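Local atomic coordinates of dipeptide Epimerase (Enterococcus faecalis V583, PDB entry 3JVA), a protein that belongs to the mandelate racemase/muconate lactonizing enzyme family of the enolase superfamily and binds a magnesium ion in its barrel domain. Residues Gly165-Arg177 against Lys201-Leu213. Numbering follows the deposited sequence.
Sequences GIEADIARVKAIR and KAIQALADYQIEL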
# COMPACT_ATOMS: atom_id res chain seq x y z
N GLY B 165 18.94 -22.89 -23.72
CA GLY B 165 20.18 -22.18 -23.99
C GLY B 165 19.82 -21.19 -25.08
O GLY B 165 19.35 -21.59 -26.15
N ILE B 166 20.03 -19.91 -24.82
CA ILE B 166 19.67 -18.87 -25.77
C ILE B 166 20.18 -19.05 -27.20
O ILE B 166 19.44 -18.80 -28.16
CB ILE B 166 20.10 -17.47 -25.25
CG1 ILE B 166 19.49 -16.38 -26.13
CG2 ILE B 166 21.62 -17.36 -25.24
CD1 ILE B 166 17.98 -16.38 -26.11
N GLU B 167 21.42 -19.49 -27.37
CA GLU B 167 21.97 -19.67 -28.71
C GLU B 167 21.20 -20.76 -29.45
O GLU B 167 20.83 -20.60 -30.61
CB GLU B 167 23.46 -20.02 -28.65
CG GLU B 167 23.78 -21.40 -28.08
CD GLU B 167 23.28 -21.58 -26.65
OE1 GLU B 167 23.63 -20.76 -25.78
OE2 GLU B 167 22.54 -22.56 -26.42
N ALA B 168 20.95 -21.87 -28.76
CA ALA B 168 20.21 -22.99 -29.34
C ALA B 168 18.77 -22.58 -29.62
O ALA B 168 18.22 -22.91 -30.67
CB ALA B 168 20.25 -24.18 -28.40
N ASP B 169 18.16 -21.87 -28.68
CA ASP B 169 16.78 -21.42 -28.85
C ASP B 169 16.68 -20.55 -30.10
O ASP B 169 15.84 -20.77 -30.97
CB ASP B 169 16.31 -20.60 -27.64
CG ASP B 169 16.19 -21.42 -26.36
OD1 ASP B 169 16.00 -22.65 -26.43
OD2 ASP B 169 16.25 -20.81 -25.27
N ILE B 170 17.55 -19.55 -30.17
CA ILE B 170 17.57 -18.63 -31.30
C ILE B 170 17.78 -19.34 -32.64
O ILE B 170 17.12 -19.02 -33.62
CB ILE B 170 18.66 -17.55 -31.10
CG1 ILE B 170 18.25 -16.62 -29.96
CG2 ILE B 170 18.88 -16.76 -32.39
CD1 ILE B 170 19.27 -15.56 -29.61
N ALA B 171 18.70 -20.30 -32.66
CA ALA B 171 18.99 -21.05 -33.88
C ALA B 171 17.75 -21.75 -34.42
O ALA B 171 17.48 -21.72 -35.63
CB ALA B 171 20.10 -22.06 -33.62
N ARG B 172 17.00 -22.39 -33.53
CA ARG B 172 15.79 -23.10 -33.92
C ARG B 172 14.70 -22.14 -34.39
O ARG B 172 14.09 -22.36 -35.43
CB ARG B 172 15.27 -23.93 -32.74
CG ARG B 172 16.15 -25.13 -32.42
CD ARG B 172 15.76 -25.80 -31.11
NE ARG B 172 16.64 -26.93 -30.84
CZ ARG B 172 17.13 -27.23 -29.64
NH1 ARG B 172 16.83 -26.48 -28.59
NH2 ARG B 172 17.93 -28.29 -29.50
N VAL B 173 14.47 -21.08 -33.63
CA VAL B 173 13.45 -20.11 -34.00
C VAL B 173 13.79 -19.46 -35.34
O VAL B 173 12.93 -19.27 -36.19
CB VAL B 173 13.29 -19.03 -32.91
CG1 VAL B 173 12.35 -17.93 -33.39
CG2 VAL B 173 12.73 -19.66 -31.64
N LYS B 174 15.07 -19.13 -35.52
CA LYS B 174 15.53 -18.51 -36.75
C LYS B 174 15.24 -19.40 -37.96
O LYS B 174 14.69 -18.94 -38.96
CB LYS B 174 17.03 -18.24 -36.67
CG LYS B 174 17.64 -17.73 -37.96
CD LYS B 174 19.16 -17.60 -37.85
CE LYS B 174 19.56 -16.57 -36.81
NZ LYS B 174 21.04 -16.41 -36.72
N ALA B 175 15.62 -20.67 -37.86
CA ALA B 175 15.42 -21.64 -38.94
C ALA B 175 13.94 -21.82 -39.26
O ALA B 175 13.53 -21.82 -40.42
CB ALA B 175 16.04 -22.98 -38.56
N ILE B 176 13.13 -21.96 -38.22
CA ILE B 176 11.70 -22.14 -38.42
C ILE B 176 11.08 -20.93 -39.11
O ILE B 176 10.37 -21.07 -40.11
CB ILE B 176 10.99 -22.39 -37.07
CG1 ILE B 176 11.48 -23.72 -36.48
CG2 ILE B 176 9.48 -22.41 -37.27
CD1 ILE B 176 10.98 -24.01 -35.08
N ARG B 177 11.36 -19.74 -38.59
CA ARG B 177 10.81 -18.52 -39.17
C ARG B 177 11.17 -18.35 -40.64
O ARG B 177 10.31 -18.07 -41.47
CB ARG B 177 11.27 -17.28 -38.38
CG ARG B 177 10.75 -15.96 -38.95
CD ARG B 177 9.23 -15.95 -39.00
NE ARG B 177 8.63 -15.78 -37.68
CZ ARG B 177 7.37 -16.10 -37.38
NH1 ARG B 177 6.58 -16.61 -38.31
NH2 ARG B 177 6.90 -15.88 -36.16
N LYS B 201 15.89 -10.64 -20.95
CA LYS B 201 16.97 -10.64 -21.93
C LYS B 201 16.69 -11.63 -23.06
O LYS B 201 16.73 -11.29 -24.24
CB LYS B 201 18.28 -11.02 -21.25
CG LYS B 201 19.55 -10.58 -21.97
CD LYS B 201 20.80 -11.24 -21.38
CE LYS B 201 20.77 -11.28 -19.85
NZ LYS B 201 20.56 -9.95 -19.21
N ALA B 202 16.38 -12.87 -22.68
CA ALA B 202 16.12 -13.93 -23.65
C ALA B 202 14.90 -13.63 -24.51
O ALA B 202 14.94 -13.79 -25.73
CB ALA B 202 15.94 -15.27 -22.93
N ILE B 203 13.82 -13.20 -23.88
CA ILE B 203 12.60 -12.91 -24.62
C ILE B 203 12.78 -11.77 -25.61
O ILE B 203 12.31 -11.85 -26.75
CB ILE B 203 11.43 -12.61 -23.64
CG1 ILE B 203 11.10 -13.89 -22.86
CG2 ILE B 203 10.21 -12.14 -24.41
CD1 ILE B 203 10.10 -13.70 -21.73
N GLN B 204 13.47 -10.72 -25.21
CA GLN B 204 13.69 -9.61 -26.13
C GLN B 204 14.56 -10.04 -27.30
O GLN B 204 14.43 -9.52 -28.41
CB GLN B 204 14.32 -8.42 -25.39
CG GLN B 204 13.40 -7.88 -24.31
CD GLN B 204 13.90 -6.61 -23.69
OE1 GLN B 204 15.07 -6.52 -23.29
NE2 GLN B 204 13.02 -5.62 -23.58
N ALA B 205 15.45 -11.01 -27.08
CA ALA B 205 16.30 -11.51 -28.15
C ALA B 205 15.47 -12.36 -29.11
O ALA B 205 15.62 -12.26 -30.33
CB ALA B 205 17.44 -12.33 -27.57
N LEU B 206 14.59 -13.18 -28.56
CA LEU B 206 13.74 -14.03 -29.38
C LEU B 206 12.68 -13.22 -30.12
O LEU B 206 12.25 -13.58 -31.21
CB LEU B 206 13.04 -15.10 -28.52
CG LEU B 206 13.80 -16.36 -28.11
CD1 LEU B 206 14.06 -17.23 -29.33
CD2 LEU B 206 15.10 -16.00 -27.44
N ALA B 207 12.26 -12.11 -29.51
CA ALA B 207 11.24 -11.24 -30.09
C ALA B 207 11.58 -10.73 -31.49
O ALA B 207 10.68 -10.38 -32.25
CB ALA B 207 10.96 -10.06 -29.16
N ASP B 208 12.86 -10.68 -31.82
CA ASP B 208 13.28 -10.21 -33.15
C ASP B 208 12.71 -11.08 -34.26
O ASP B 208 12.70 -10.68 -35.43
CB ASP B 208 14.80 -10.19 -33.27
CG ASP B 208 15.45 -9.15 -32.38
OD1 ASP B 208 14.90 -8.03 -32.26
OD2 ASP B 208 16.53 -9.43 -31.81
N TYR B 209 12.25 -12.27 -33.91
CA TYR B 209 11.70 -13.20 -34.90
C TYR B 209 10.18 -13.23 -34.92
O TYR B 209 9.58 -14.13 -35.51
CB TYR B 209 12.26 -14.60 -34.64
CG TYR B 209 13.75 -14.65 -34.80
CD1 TYR B 209 14.34 -14.70 -36.07
CD2 TYR B 209 14.59 -14.58 -33.69
CE1 TYR B 209 15.72 -14.67 -36.22
CE2 TYR B 209 15.98 -14.54 -33.84
CZ TYR B 209 16.53 -14.59 -35.11
OH TYR B 209 17.90 -14.54 -35.26
N GLN B 210 9.56 -12.24 -34.28
CA GLN B 210 8.11 -12.15 -34.22
C GLN B 210 7.53 -13.33 -33.45
O GLN B 210 7.19 -14.37 -34.02
CB GLN B 210 7.51 -12.13 -35.63
CG GLN B 210 5.98 -12.07 -35.63
CD GLN B 210 5.38 -12.28 -37.01
OE1 GLN B 210 5.60 -11.48 -37.92
NE2 GLN B 210 4.62 -13.35 -37.17
N ILE B 211 7.40 -13.16 -32.14
CA ILE B 211 6.87 -14.22 -31.29
C ILE B 211 5.48 -13.84 -30.82
O ILE B 211 5.26 -12.72 -30.38
CB ILE B 211 7.78 -14.42 -30.07
CG1 ILE B 211 9.19 -14.79 -30.54
CG2 ILE B 211 7.22 -15.51 -29.16
CD1 ILE B 211 9.23 -15.97 -31.50
N GLU B 212 4.53 -14.77 -30.94
CA GLU B 212 3.17 -14.50 -30.51
C GLU B 212 3.07 -14.39 -28.99
O GLU B 212 2.38 -13.51 -28.46
CB GLU B 212 2.21 -15.59 -30.98
CG GLU B 212 0.79 -15.33 -30.51
CD GLU B 212 -0.09 -16.55 -30.56
OE1 GLU B 212 0.45 -17.67 -30.43
OE2 GLU B 212 -1.32 -16.40 -30.70
N LEU B 213 3.75 -15.30 -28.30
CA LEU B 213 3.75 -15.29 -26.84
C LEU B 213 4.79 -16.22 -26.26
O LEU B 213 5.30 -17.13 -26.93
CB LEU B 213 2.36 -15.69 -26.32
CG LEU B 213 1.89 -17.12 -26.65
CD1 LEU B 213 2.54 -18.13 -25.69
CD2 LEU B 213 0.37 -17.19 -26.53
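Two neighbouring outer helices of the TIM-barrel-like domain pack here, where Leu206 fits as a knob among Ile166, Asp169, Ile170 and Val173. Helices 166-177 and 201-206 run nearly parallel, 23° apart, as expected for successive β/α units. Strand 185-189 lies between them in sequence. Leu206 CD1 meets Val173 CG2 at 3.6 Å. Ile166 CD1 lies near Ala202 CB.

The Tyr209 side chain crosses those of Val173 and Lys174 obliquely. Val173 CG1 touches Tyr209 CB at 3.6 Å. Ile170 CG2 meets the ring obliquely near CE2. Lys174 gives a CH-pi contact, with its CA 4.3 Å from the centroid of the Tyr209 ring and off-centre. Val173 also faces Ile160 of strand 157-161, so this layer joins the barrel wall.

From the first helix, Arg177 holds two successive carbonyls, those of Tyr209 and Gln210. Bends at chi2 (57°) and chi3 (74°) bring its guanidinium back to them. NE donates to Tyr209 O at 2.9 Å, close to the guanidinium plane. NH1 bonds Gly181 O and Ile184 O, which helps fix the group's rotation. The Gln210 amide lies over one guanidinium face near its rim, the two planes steeply tilted, and its NE2 bonds Phe182 O. Arg177 NH2 donates to Gln210 O at 2.6 Å, in the carbonyl plane.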